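Side-chain contact in cerato-platanin-like protein (Moniliophthora perniciosa, PDB 3SUL), which is of unknown biochemical function but belongs to the cerato-platanin family of secreted fungal proteins built on a double-psi beta-barrel: residues N29-T33 and K34-T38. Sequence-based numbering, arbitrary orientation.
Sequences NGMLT and KGYST
The carbonyl oxygen of Met31 is gripped by two backbone amides: Tyr36 N, 2.9 Å from Met31 O in a fairly straight bond (161° at the hydrogen), and, only weakly, Lys34 N. Within it, Gly35 N donates to Leu32 O at 2.9 Å, closing a type I beta turn from Leu32 to Gly35. The nested pair of bonds, with Gly35 at a positive phi of 101°, is a Schellman motif, here closing a short run of helical backbone angles at 31-33. The apolar contact that commonly accompanies it is present too. The Met31 chain, bent at both chi2 and chi3, brings its methyl CE to one side of the tyrosine ring, 3.6 Å from Tyr36 CD2, while Met31 O lies at the ring's edge, near its plane.

Lys34 ties the exit of the turn back to its entrance. Its backbone N donates to Gly30 O. With CG beside the backbone N (chi1 -68°) and the remaining chain extended, the side chain runs back alongside Gly30, and Lys34 NZ ends 2.8 Å from Asn29 O, above that carbonyl's plane. A water accepts from Lys34 NZ at 2.6 Å and donates to Asn29 OD1 at 2.8 Å, bridging the two side chains; Asn29 ND2 is hydrogen-bonded to Glu58.

Leu32 reaches the following backbone with its methyl CD2, 3.4 Å from Tyr36 O. The whole turn belongs to the long loop joining strands 4-8 and 45-49, where Met31 settles against Phe19 and against Val78 and Val80 of strand 73-80, while Tyr36 touches the C-terminal Leu122.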
loop_
_atom_site.group_PDB
_atom_site.type_symbol
_atom_site.label_atom_id
_atom_site.label_comp_id
_atom_site.label_asym_id
_atom_site.label_seq_id
_atom_site.Cartn_x
_atom_site.Cartn_y
_atom_site.Cartn_z
ATOM N N ASN A 29 8.444 -10.206 9.914
ATOM C CA ASN A 29 7.598 -9.077 9.530
ATOM C C ASN A 29 6.843 -9.295 8.244
ATOM O O ASN A 29 6.109 -8.441 7.819
ATOM C CB ASN A 29 8.459 -7.851 9.386
ATOM C CG ASN A 29 9.102 -7.490 10.691
ATOM O OD1 ASN A 29 8.454 -7.605 11.725
ATOM N ND2 ASN A 29 10.421 -7.158 10.680
ATOM N N GLY A 30 7.181 -10.371 7.529
ATOM C CA GLY A 30 6.637 -10.553 6.212
ATOM C C GLY A 30 5.185 -10.970 6.270
ATOM O O GLY A 30 4.776 -11.604 7.207
ATOM N N MET A 31 4.491 -10.694 5.155
ATOM C CA MET A 31 3.052 -10.943 5.151
ATOM C C MET A 31 2.833 -12.412 5.046
ATOM O O MET A 31 1.806 -12.851 5.589
ATOM C CB MET A 31 2.436 -10.220 3.975
ATOM C CG MET A 31 2.692 -8.677 4.018
ATOM S SD MET A 31 1.938 -8.011 5.472
ATOM C CE MET A 31 0.184 -8.211 5.005
ATOM N N LEU A 32 3.734 -13.186 4.417
ATOM C CA LEU A 32 3.521 -14.686 4.405
ATOM C C LEU A 32 3.448 -15.195 5.830
ATOM O O LEU A 32 2.594 -16.023 6.208
ATOM C CB LEU A 32 4.619 -15.392 3.616
ATOM C CG LEU A 32 4.701 -14.975 2.159
ATOM C CD1 LEU A 32 5.992 -15.496 1.544
ATOM C CD2 LEU A 32 3.491 -15.508 1.340
ATOM N N THR A 33 4.410 -14.774 6.673
ATOM C CA THR A 33 4.489 -15.235 8.022
ATOM C C THR A 33 3.231 -14.874 8.758
ATOM O O THR A 33 2.819 -15.596 9.632
ATOM C CB THR A 33 5.721 -14.632 8.636
ATOM O OG1 THR A 33 6.766 -14.922 7.676
ATOM C CG2 THR A 33 6.018 -15.309 9.998
ATOM N N LYS A 34 2.681 -13.726 8.417
ATOM C CA LYS A 34 1.497 -13.175 9.140
ATOM C C LYS A 34 0.273 -13.810 8.579
ATOM O O LYS A 34 -0.818 -13.485 9.034
ATOM C CB LYS A 34 1.403 -11.678 8.943
ATOM C CG LYS A 34 2.549 -10.989 9.634
ATOM C CD LYS A 34 2.700 -9.555 9.221
ATOM C CE LYS A 34 3.676 -8.929 10.212
ATOM N NZ LYS A 34 4.270 -7.617 9.712
ATOM N N GLY A 35 0.464 -14.728 7.630
ATOM C CA GLY A 35 -0.627 -15.621 7.201
ATOM C C GLY A 35 -1.307 -15.229 5.913
ATOM O O GLY A 35 -2.412 -15.782 5.576
ATOM N N TYR A 36 -0.701 -14.282 5.187
ATOM C CA TYR A 36 -1.217 -13.874 3.931
ATOM C C TYR A 36 -0.435 -14.415 2.801
ATOM O O TYR A 36 0.696 -14.011 2.572
ATOM C CB TYR A 36 -1.213 -12.350 3.842
ATOM C CG TYR A 36 -1.944 -11.757 5.029
ATOM C CD1 TYR A 36 -3.360 -11.681 5.036
ATOM C CD2 TYR A 36 -1.259 -11.255 6.136
ATOM C CE1 TYR A 36 -4.031 -11.169 6.121
ATOM C CE2 TYR A 36 -1.964 -10.680 7.243
ATOM C CZ TYR A 36 -3.351 -10.630 7.210
ATOM O OH TYR A 36 -4.061 -10.065 8.247
ATOM N N SER A 37 -1.046 -15.260 1.998
ATOM C CA SER A 37 -0.293 -15.755 0.906
ATOM C C SER A 37 -0.195 -14.824 -0.287
ATOM O O SER A 37 0.894 -14.686 -0.941
ATOM C CB SER A 37 -0.841 -17.137 0.519
ATOM O OG SER A 37 -0.226 -17.468 -0.704
ATOM N N THR A 38 -1.308 -14.164 -0.612
ATOM C CA THR A 38 -1.394 -13.241 -1.747
ATOM C C THR A 38 -1.986 -11.904 -1.359
ATOM O O THR A 38 -2.594 -11.729 -0.268
ATOM C CB THR A 38 -2.238 -13.805 -2.860
ATOM O OG1 THR A 38 -3.524 -13.983 -2.290
ATOM C CG2 THR A 38 -1.768 -15.158 -3.269
HETATM O O HOH W 1 5.785 -6.726 11.659
#